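Local coordinates for 14 kDa fatty acid-binding protein (PDB 1VYF), which binds fatty acids such as oleic and arachidonic acid inside a beta barrel and may transport them in the cytoplasm, at residues N36-T41 against E56-N61; F72-S77 against L94-V99; D78-K83 against Q98-N103. All blocks are in the same frame, centred on the assembly; numbering follows the deposited sequence.

Overall arrangement
All three contacts belong to the antiparallel beta barrel that encloses the oleic acid, yet they differ with depth. Interaction 1 (36-41 with 56-61) lies at the surface, a hairpin base held mainly by backbone bonds and a few small side chains. Interaction 2 (72-77 with 94-99) is buried and linked by carboxylate, amides and water rather than by backbone. Interaction 3 (78-83 with 98-103), partly buried, pairs strand 81-88 with strand 93-99 and adds charged groups at the loop end. Interactions 2 and 3 adjoin, sharing Gln-98 and Val-99, with Glu-74 paired to Val-82; interaction 1 reaches interaction 2 through Lys-60 NZ and the carbonyl of Ser-77.

Interaction 1: residues N36-T41 against E56-N61; sequences NTVTPT and ESTFKN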
loop_
_atom_site.group_PDB
_atom_site.type_symbol
_atom_site.label_atom_id
_atom_site.label_comp_id
_atom_site.label_asym_id
_atom_site.label_seq_id
_atom_site.Cartn_x
_atom_site.Cartn_y
_atom_site.Cartn_z
ATOM N N ASN A 36 2.737 -4.914 -13.039
ATOM C CA ASN A 36 3.203 -6.311 -12.973
ATOM C C ASN A 36 4.734 -6.481 -13.110
ATOM O O ASN A 36 5.235 -7.603 -12.991
ATOM C CB ASN A 36 2.448 -7.179 -14.001
ATOM C CG ASN A 36 0.948 -7.310 -13.678
ATOM O OD1 ASN A 36 0.558 -7.344 -12.512
ATOM N ND2 ASN A 36 0.112 -7.391 -14.711
ATOM N N THR A 37 5.458 -5.380 -13.322
ATOM C CA THR A 37 6.899 -5.408 -13.550
ATOM C C THR A 37 7.719 -4.627 -12.506
ATOM O O THR A 37 8.740 -5.143 -12.026
ATOM C CB THR A 37 7.280 -4.901 -14.960
ATOM O OG1 THR A 37 7.093 -3.482 -15.037
ATOM C CG2 THR A 37 6.391 -5.481 -16.065
ATOM N N VAL A 38 7.312 -3.398 -12.163
ATOM C CA VAL A 38 8.152 -2.567 -11.289
ATOM C C VAL A 38 8.172 -3.119 -9.881
ATOM O O VAL A 38 7.203 -3.714 -9.407
ATOM C CB VAL A 38 7.734 -1.064 -11.199
ATOM C CG1 VAL A 38 7.933 -0.381 -12.526
ATOM C CG2 VAL A 38 6.304 -0.900 -10.663
ATOM N N THR A 39 9.294 -2.871 -9.218
ATOM C CA THR A 39 9.504 -3.306 -7.847
ATOM C C THR A 39 9.805 -2.057 -7.031
ATOM O O THR A 39 10.932 -1.548 -7.007
ATOM C CB THR A 39 10.642 -4.324 -7.766
ATOM O OG1 THR A 39 11.770 -3.813 -8.457
ATOM C CG2 THR A 39 10.300 -5.555 -8.535
ATOM N N PRO A 40 8.775 -1.506 -6.402
ATOM C CA PRO A 40 8.945 -0.275 -5.654
ATOM C C PRO A 40 9.698 -0.453 -4.359
ATOM O O PRO A 40 9.736 -1.536 -3.802
ATOM C CB PRO A 40 7.496 0.141 -5.359
ATOM C CG PRO A 40 6.717 -0.622 -6.278
ATOM C CD PRO A 40 7.380 -1.963 -6.369
ATOM N N THR A 41 10.265 0.643 -3.886
ATOM C CA THR A 41 10.751 0.795 -2.533
ATOM C C THR A 41 9.820 1.702 -1.722
ATOM O O THR A 41 9.395 2.738 -2.187
ATOM C CB THR A 41 12.155 1.361 -2.600
ATOM O OG1 THR A 41 13.025 0.343 -3.093
ATOM C CG2 THR A 41 12.725 1.683 -1.203
ATOM N N GLU A 56 8.597 4.784 -4.071
ATOM C CA GLU A 56 9.483 5.195 -5.138
ATOM C C GLU A 56 9.608 4.066 -6.153
ATOM O O GLU A 56 9.759 2.903 -5.798
ATOM C CB GLU A 56 10.858 5.583 -4.579
ATOM C CG GLU A 56 10.797 6.773 -3.631
ATOM C CD GLU A 56 12.113 7.022 -2.940
ATOM O OE1 GLU A 56 12.651 6.113 -2.253
ATOM O OE2 GLU A 56 12.636 8.127 -3.105
ATOM N N SER A 57 9.496 4.418 -7.424
ATOM C CA SER A 57 9.658 3.457 -8.518
ATOM C C SER A 57 10.027 4.216 -9.782
ATOM O O SER A 57 9.969 5.437 -9.821
ATOM C CB SER A 57 8.388 2.654 -8.746
ATOM O OG SER A 57 7.358 3.411 -9.357
ATOM N N THR A 58 10.405 3.481 -10.811
ATOM C CA THR A 58 10.652 4.074 -12.138
ATOM C C THR A 58 9.398 4.692 -12.723
ATOM O O THR A 58 9.477 5.562 -13.575
ATOM C CB THR A 58 11.183 3.013 -13.116
ATOM O OG1 THR A 58 10.289 1.885 -13.158
ATOM C CG2 THR A 58 12.491 2.455 -12.648
ATOM N N PHE A 59 8.239 4.231 -12.284
ATOM C CA PHE A 59 6.962 4.684 -12.810
ATOM C C PHE A 59 6.584 6.027 -12.225
ATOM O O PHE A 59 6.375 6.984 -12.951
ATOM C CB PHE A 59 5.868 3.665 -12.491
ATOM C CG PHE A 59 4.490 4.092 -12.919
ATOM C CD1 PHE A 59 3.440 4.078 -12.022
ATOM C CD2 PHE A 59 4.248 4.515 -14.220
ATOM C CE1 PHE A 59 2.163 4.470 -12.400
ATOM C CE2 PHE A 59 2.968 4.900 -14.609
ATOM C CZ PHE A 59 1.926 4.880 -13.688
ATOM N N LYS A 60 6.525 6.081 -10.898
ATOM C CA LYS A 60 6.043 7.243 -10.151
ATOM C C LYS A 60 6.679 7.233 -8.761
ATOM O O LYS A 60 6.893 6.153 -8.189
ATOM C CB LYS A 60 4.538 7.113 -10.002
ATOM C CG LYS A 60 3.825 8.329 -9.453
ATOM C CD LYS A 60 2.333 8.254 -9.830
ATOM C CE LYS A 60 2.090 8.709 -11.280
ATOM N NZ LYS A 60 1.016 7.940 -12.024
ATOM N N ASN A 61 6.966 8.420 -8.227
ATOM C CA ASN A 61 7.335 8.596 -6.818
ATOM C C ASN A 61 6.207 9.353 -6.146
ATOM O O ASN A 61 5.806 10.394 -6.606
ATOM C CB ASN A 61 8.656 9.344 -6.636
ATOM C CG ASN A 61 9.792 8.692 -7.352
ATOM O OD1 ASN A 61 10.037 7.491 -7.190
ATOM N ND2 ASN A 61 10.525 9.476 -8.153
#
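Val-38 meets Thr-58 at the rim of the fatty acid-binding protein beta barrel, where the loop from helix 29-35 into strand 41-47 passes the turn joining strands 50-56 and 62-66. The methyl CG1 of Val-38 comes within 3.3 Å of OG1 of Thr-58. The valine and threonine side chains run alongside one another, pointing opposite ways, and the torsion of Val-38 (chi1 -66°) sets CG1 beside its own backbone N, from where it reaches the turn. Valine suits this place, since a compact apolar side chain can lie against the turn without needing a polar partner.

Pro-40 comes next and is buried, touching Leu-12 of strand 8-16 and lying near Arg-129 and the bound oleic acid. Its CA makes a CA-H...O contact, 3.3 Å, with O of Glu-56, beside the bond from N of Thr-41. Its CB also packs on CB of Ser-57 at 4.3 Å.

Thr-41 starts the strand proper and forms an antiparallel hydrogen-bonded pair with Glu-56. Its N donates to O of Glu-56 at 3.0 Å, and its O accepts from N of Glu-56 at 2.9 Å. The carbonyl of Glu-56 therefore serves both Thr-41 and the CA-H of Pro-40. Both side chains stand on the same face of the sheet, where a beta-branched threonine fits an extended backbone well.

Beyond this pair the chain 56-61 turns on its own polar groups: N of Ser-57 donates to OD1 of Asn-61 at 3.1 Å, and OG of Ser-57 to O of Lys-60 at 3.0 Å.

Interaction 2: residues F72-S77 against L94-V99; sequences FDEKTS and LTQTQV. With OLA (oleic acid), chain B.
Gln-98 and Glu-74 meet inside the barrel, amide to carboxylate, across the strand 81-88 that separates their own strands in the sheet. The axes of 72-75 and 94-99 lie 8.9 Å apart at closest approach and are inclined at 74°, so side chains rather than backbones bridge the gap. NE2 of Gln-98 donates to OE1 of Glu-74 at 2.7 Å with an N-H...O angle of 156°. The oxygen is met on its syn side, with the donor somewhat out of the carboxylate plane, whereas the bond stays close to the plane of the Gln-98 amide. Glu-74 has its CG anti to the backbone N (chi1 -161°) and an extended chain, which carries the carboxylate inward to this meeting point.

OE1 has a further partner in OG of Ser-84, on the intervening strand. A carboxylate turned into the barrel can use such donors, which would help to stabilise its charge.

Gln-96 approaches Glu-74 from the opposite direction. Its NE2 lies 3.0 Å from OE1 of Glu-74, but the angle is too poor for a hydrogen bond, and the link runs through water instead: one water donates to OE2 of Glu-74 at 2.6 Å and accepts from NE2 of Gln-96 at 3.3 Å. Glutamine suits this position because the same amide offers NE2 to the water and OE1 to NH1 of Arg-109, a residue that binds the fatty acid. The ring of Phe-72 packs obliquely near the same amide, and farther along the chain OG of Ser-77 lies 3.6 Å from C14 of the oleic acid. Polar side chains and ordered water sharing the barrel interior with the lipid are characteristic of the fatty acid-binding protein cavity.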
loop_
_atom_site.group_PDB
_atom_site.type_symbol
_atom_site.label_atom_id
_atom_site.label_comp_id
_atom_site.label_asym_id
_atom_site.label_seq_id
_atom_site.Cartn_x
_atom_site.Cartn_y
_atom_site.Cartn_z
ATOM N N PHE A 72 -9.041 10.794 4.537
ATOM C CA PHE A 72 -8.282 11.745 3.751
ATOM C C PHE A 72 -8.399 11.459 2.258
ATOM O O PHE A 72 -8.754 10.351 1.831
ATOM C CB PHE A 72 -6.821 11.771 4.203
ATOM C CG PHE A 72 -6.031 10.495 3.888
ATOM C CD1 PHE A 72 -5.964 9.450 4.816
ATOM C CD2 PHE A 72 -5.324 10.372 2.700
ATOM C CE1 PHE A 72 -5.221 8.292 4.543
ATOM C CE2 PHE A 72 -4.564 9.223 2.432
ATOM C CZ PHE A 72 -4.526 8.185 3.358
ATOM N N ASP A 73 -8.112 12.476 1.461
ATOM C CA ASP A 73 -8.195 12.354 0.019
ATOM C C ASP A 73 -6.837 11.925 -0.529
ATOM O O ASP A 73 -5.787 12.403 -0.092
ATOM C CB ASP A 73 -8.647 13.679 -0.628
ATOM C CG ASP A 73 -10.107 13.998 -0.362
ATOM O OD1 ASP A 73 -10.930 13.075 -0.200
ATOM O OD2 ASP A 73 -10.526 15.161 -0.293
ATOM N N GLU A 74 -6.884 11.023 -1.501
ATOM C CA GLU A 74 -5.704 10.365 -2.048
ATOM C C GLU A 74 -5.913 10.211 -3.544
ATOM O O GLU A 74 -7.028 9.977 -3.993
ATOM C CB GLU A 74 -5.509 8.972 -1.400
ATOM C CG GLU A 74 -4.104 8.388 -1.549
ATOM C CD GLU A 74 -4.030 6.879 -1.344
ATOM O OE1 GLU A 74 -4.842 6.338 -0.533
ATOM O OE2 GLU A 74 -3.156 6.236 -2.017
ATOM N N LYS A 75 -4.838 10.385 -4.312
ATOM C CA LYS A 75 -4.787 9.946 -5.703
ATOM C C LYS A 75 -3.819 8.748 -5.766
ATOM O O LYS A 75 -2.672 8.834 -5.293
ATOM C CB LYS A 75 -4.315 11.065 -6.637
ATOM C CG LYS A 75 -4.594 10.755 -8.126
ATOM C CD LYS A 75 -3.778 11.628 -9.102
ATOM C CE LYS A 75 -4.689 12.535 -9.927
ATOM N NZ LYS A 75 -3.956 13.145 -11.082
ATOM N N THR A 76 -4.303 7.637 -6.318
ATOM C CA THR A 76 -3.541 6.397 -6.365
ATOM C C THR A 76 -2.501 6.514 -7.468
ATOM O O THR A 76 -2.564 7.429 -8.285
ATOM C CB THR A 76 -4.462 5.165 -6.654
ATOM O OG1 THR A 76 -5.092 5.292 -7.939
ATOM C CG2 THR A 76 -5.603 5.080 -5.664
ATOM N N SER A 77 -1.563 5.574 -7.503
ATOM C CA SER A 77 -0.511 5.575 -8.523
ATOM C C SER A 77 -1.068 5.493 -9.948
ATOM O O SER A 77 -0.514 6.051 -10.884
ATOM C CB SER A 77 0.527 4.461 -8.270
ATOM O OG SER A 77 -0.042 3.219 -7.887
ATOM N N LEU A 94 -1.426 -2.529 10.064
ATOM C CA LEU A 94 -2.403 -1.484 9.739
ATOM C C LEU A 94 -3.196 -1.861 8.529
ATOM O O LEU A 94 -2.730 -2.640 7.669
ATOM C CB LEU A 94 -1.742 -0.121 9.560
ATOM C CG LEU A 94 -0.516 -0.021 8.715
ATOM C CD1 LEU A 94 -0.922 -0.015 7.266
ATOM C CD2 LEU A 94 0.356 1.221 9.073
ATOM N N THR A 95 -4.402 -1.317 8.449
ATOM C CA THR A 95 -5.304 -1.618 7.359
ATOM C C THR A 95 -5.764 -0.319 6.658
ATOM O O THR A 95 -6.305 0.569 7.312
ATOM C CB THR A 95 -6.517 -2.376 7.916
ATOM O OG1 THR A 95 -6.115 -3.593 8.573
ATOM C CG2 THR A 95 -7.432 -2.807 6.825
ATOM N N GLN A 96 -5.539 -0.215 5.348
ATOM C CA GLN A 96 -5.913 0.939 4.554
ATOM C C GLN A 96 -7.085 0.589 3.664
ATOM O O GLN A 96 -7.057 -0.393 2.911
ATOM C CB GLN A 96 -4.740 1.410 3.693
ATOM C CG GLN A 96 -5.053 2.598 2.798
ATOM C CD GLN A 96 -3.892 3.080 2.029
ATOM O OE1 GLN A 96 -2.862 2.413 1.972
ATOM N NE2 GLN A 96 -4.023 4.278 1.447
ATOM N N THR A 97 -8.128 1.412 3.737
ATOM C CA THR A 97 -9.289 1.236 2.911
ATOM C C THR A 97 -9.306 2.396 1.918
ATOM O O THR A 97 -9.167 3.548 2.313
ATOM C CB THR A 97 -10.561 1.161 3.821
ATOM O OG1 THR A 97 -10.470 -0.001 4.671
ATOM C CG2 THR A 97 -11.764 0.899 3.036
ATOM N N GLN A 98 -9.411 2.087 0.639
ATOM C CA GLN A 98 -9.465 3.077 -0.426
ATOM C C GLN A 98 -10.792 2.926 -1.149
ATOM O O GLN A 98 -11.067 1.896 -1.745
ATOM C CB GLN A 98 -8.329 2.878 -1.428
ATOM C CG GLN A 98 -6.968 3.124 -0.842
ATOM C CD GLN A 98 -5.825 3.011 -1.875
ATOM O OE1 GLN A 98 -5.800 2.100 -2.681
ATOM N NE2 GLN A 98 -4.884 3.945 -1.821
ATOM N N VAL A 99 -11.612 3.964 -1.117
ATOM C CA VAL A 99 -12.933 3.899 -1.731
ATOM C C VAL A 99 -12.953 4.793 -2.966
ATOM O O VAL A 99 -12.890 6.017 -2.840
ATOM C CB VAL A 99 -14.047 4.294 -0.726
ATOM C CG1 VAL A 99 -15.428 4.197 -1.377
ATOM C CG2 VAL A 99 -14.002 3.415 0.504
HETATM C C1 OLA B . 1.250 -2.361 -2.377
HETATM O O1 OLA B . 1.603 -1.566 -1.520
HETATM O O2 OLA B . 2.167 -3.240 -2.750
HETATM C C2 OLA B . -0.145 -2.474 -2.993
HETATM C C3 OLA B . -1.002 -1.208 -3.154
HETATM C C4 OLA B . -1.618 -1.069 -4.574
HETATM C C5 OLA B . -3.149 -1.024 -4.665
HETATM C C6 OLA B . -3.687 -1.415 -6.049
HETATM C C7 OLA B . -3.761 -0.282 -7.064
HETATM C C8 OLA B . -2.478 -0.115 -7.874
HETATM C C9 OLA B . -2.719 -0.218 -9.362
HETATM C C10 OLA B . -1.726 -0.213 -10.264
HETATM C C11 OLA B . -0.257 -0.119 -9.904
HETATM C C12 OLA B . 0.497 0.858 -10.810
HETATM C C13 OLA B . 2.023 0.736 -10.690
HETATM C C14 OLA B . 2.610 1.265 -9.376
HETATM C C15 OLA B . 2.806 0.174 -8.315
HETATM C C16 OLA B . 2.940 0.769 -6.909
HETATM C C17 OLA B . 1.903 0.217 -5.924
HETATM C C18 OLA B . 2.452 -1.008 -5.235
HETATM O O HOH W 1 -1.729 4.414 -0.914
#

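Interaction 3: residues D78-K83 against Q98-N103; sequences DGRNVK and QVDPKN
Arg-80 and Asp-100 form the charged link between the two loop ends. NH2 of Arg-80 donates to OD1 of Asp-100 at 3.0 Å, with a weak bond from NE to the same oxygen. OD1, met on its anti side, sits at the edge of the guanidinium, near its plane, while the carboxylate plane is turned 81° from it. NH1 of Arg-80 binds a second carboxylate, OD1 of Asp-78, at 3.1 Å, completing a salt-bridge network. NH2 also donates at 2.7 Å to a water that donates to OE1 of Gln-98, whose NE2 is taken by Glu-74. Arginine suits this place because its N-H groups can serve two acids and a water, while the side chain also touches the oleic acid.

In Asp-100, CG stands between the backbone N and carbonyl carbon (chi1 80°), which turns OD2 back to its own turn and OD1 to Arg-80. OD2 accepts from N of Lys-102 at 2.8 Å, an Asx turn, and from N of Asn-103 at 2.9 Å, both donors from the same face of the carboxylate.

Beside these charges the backbones pair: N of Val-99 donates to O of Lys-83 at 2.9 Å, and N of Lys-83 returns a bond to O of Val-99. Val-82, buried, packs CG1 against CB of Asp-100 at 3.8 Å and CG2 against CB of Gln-98. On the other face, CE and NZ of Lys-83 lie over CB and CG1 of Val-99. These contacts join the open end of the beta hairpin 81-88/93-99 in the barrel wall of a fatty acid-binding protein.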
loop_
_atom_site.group_PDB
_atom_site.type_symbol
_atom_site.label_atom_id
_atom_site.label_comp_id
_atom_site.label_asym_id
_atom_site.label_seq_id
_atom_site.Cartn_x
_atom_site.Cartn_y
_atom_site.Cartn_z
ATOM N N ASP A 78 -2.187 4.813 -10.110
ATOM C CA ASP A 78 -2.778 4.648 -11.422
ATOM C C ASP A 78 -3.732 5.787 -11.821
ATOM O O ASP A 78 -4.256 5.790 -12.932
ATOM C CB ASP A 78 -3.487 3.299 -11.511
ATOM C CG ASP A 78 -4.594 3.155 -10.519
ATOM O OD1 ASP A 78 -4.332 3.147 -9.298
ATOM O OD2 ASP A 78 -5.784 3.041 -10.874
ATOM N N GLY A 79 -3.958 6.725 -10.905
ATOM C CA GLY A 79 -4.695 7.948 -11.190
ATOM C C GLY A 79 -6.102 8.098 -10.642
ATOM O O GLY A 79 -6.772 9.081 -10.962
ATOM N N ARG A 80 -6.564 7.162 -9.816
ATOM C CA ARG A 80 -7.912 7.223 -9.283
ATOM C C ARG A 80 -7.941 8.104 -8.021
ATOM O O ARG A 80 -7.088 7.966 -7.138
ATOM C CB ARG A 80 -8.420 5.823 -8.947
ATOM C CG ARG A 80 -8.634 4.901 -10.147
ATOM C CD ARG A 80 -8.097 3.472 -9.913
ATOM N NE ARG A 80 -8.606 3.053 -8.650
ATOM C CZ ARG A 80 -7.971 2.466 -7.657
ATOM N NH1 ARG A 80 -6.685 2.067 -7.680
ATOM N NH2 ARG A 80 -8.701 2.269 -6.571
ATOM N N ASN A 81 -8.910 9.024 -7.959
ATOM C CA ASN A 81 -9.171 9.785 -6.743
ATOM C C ASN A 81 -10.050 8.961 -5.812
ATOM O O ASN A 81 -11.125 8.479 -6.198
ATOM C CB ASN A 81 -9.849 11.123 -7.056
ATOM C CG ASN A 81 -8.954 12.046 -7.843
ATOM O OD1 ASN A 81 -7.888 12.446 -7.378
ATOM N ND2 ASN A 81 -9.371 12.367 -9.057
ATOM N N VAL A 82 -9.566 8.783 -4.597
ATOM C CA VAL A 82 -10.172 7.894 -3.622
ATOM C C VAL A 82 -10.204 8.574 -2.249
ATOM O O VAL A 82 -9.423 9.496 -1.970
ATOM C CB VAL A 82 -9.384 6.543 -3.558
ATOM C CG1 VAL A 82 -9.300 5.916 -4.950
ATOM C CG2 VAL A 82 -7.965 6.754 -2.989
ATOM N N LYS A 83 -11.141 8.131 -1.421
ATOM C CA LYS A 83 -11.202 8.484 -0.013
ATOM C C LYS A 83 -10.606 7.324 0.748
ATOM O O LYS A 83 -11.109 6.193 0.632
ATOM C CB LYS A 83 -12.659 8.642 0.470
ATOM C CG LYS A 83 -13.601 9.458 -0.414
ATOM C CD LYS A 83 -15.067 9.369 0.136
ATOM C CE LYS A 83 -15.730 7.965 -0.038
ATOM N NZ LYS A 83 -15.765 7.112 1.235
ATOM N N GLN A 98 -9.411 2.087 0.639
ATOM C CA GLN A 98 -9.465 3.077 -0.426
ATOM C C GLN A 98 -10.792 2.926 -1.149
ATOM O O GLN A 98 -11.067 1.896 -1.745
ATOM C CB GLN A 98 -8.329 2.878 -1.428
ATOM C CG GLN A 98 -6.968 3.124 -0.842
ATOM C CD GLN A 98 -5.825 3.011 -1.875
ATOM O OE1 GLN A 98 -5.800 2.100 -2.681
ATOM N NE2 GLN A 98 -4.884 3.945 -1.821
ATOM N N VAL A 99 -11.612 3.964 -1.117
ATOM C CA VAL A 99 -12.933 3.899 -1.731
ATOM C C VAL A 99 -12.953 4.793 -2.966
ATOM O O VAL A 99 -12.890 6.017 -2.840
ATOM C CB VAL A 99 -14.047 4.294 -0.726
ATOM C CG1 VAL A 99 -15.428 4.197 -1.377
ATOM C CG2 VAL A 99 -14.002 3.415 0.504
ATOM N N ASP A 100 -12.957 4.161 -4.147
ATOM C CA ASP A 100 -13.372 4.808 -5.395
ATOM C C ASP A 100 -14.880 4.523 -5.687
ATOM O O ASP A 100 -15.532 3.768 -4.958
ATOM C CB ASP A 100 -12.385 4.500 -6.565
ATOM C CG ASP A 100 -12.571 3.127 -7.220
ATOM O OD1 ASP A 100 -11.628 2.266 -7.161
ATOM O OD2 ASP A 100 -13.565 2.850 -7.920
ATOM N N PRO A 101 -15.466 5.196 -6.675
ATOM C CA PRO A 101 -16.911 5.049 -6.939
ATOM C C PRO A 101 -17.311 3.685 -7.491
ATOM O O PRO A 101 -18.459 3.265 -7.290
ATOM C CB PRO A 101 -17.182 6.143 -7.977
ATOM C CG PRO A 101 -16.068 7.085 -7.825
ATOM C CD PRO A 101 -14.860 6.205 -7.565
ATOM N N LYS A 102 -16.392 3.023 -8.190
ATOM C CA LYS A 102 -16.631 1.685 -8.711
ATOM C C LYS A 102 -16.325 0.579 -7.673
ATOM O O LYS A 102 -17.055 -0.411 -7.596
ATOM C CB LYS A 102 -15.843 1.484 -10.000
ATOM C CG LYS A 102 -16.280 2.366 -11.169
ATOM C CD LYS A 102 -15.532 1.981 -12.472
ATOM C CE LYS A 102 -15.763 2.972 -13.609
ATOM N NZ LYS A 102 -14.790 2.787 -14.741
ATOM N N ASN A 103 -15.294 0.772 -6.842
ATOM C CA ASN A 103 -14.779 -0.294 -5.974
ATOM C C ASN A 103 -14.152 0.191 -4.678
ATOM O O ASN A 103 -13.832 1.359 -4.516
ATOM C CB ASN A 103 -13.705 -1.087 -6.690
ATOM C CG ASN A 103 -14.261 -2.100 -7.670
ATOM O OD1 ASN A 103 -14.993 -3.008 -7.287
ATOM N ND2 ASN A 103 -13.894 -1.966 -8.923
HETATM O O HOH W 2 -6.983 0.854 -4.961
#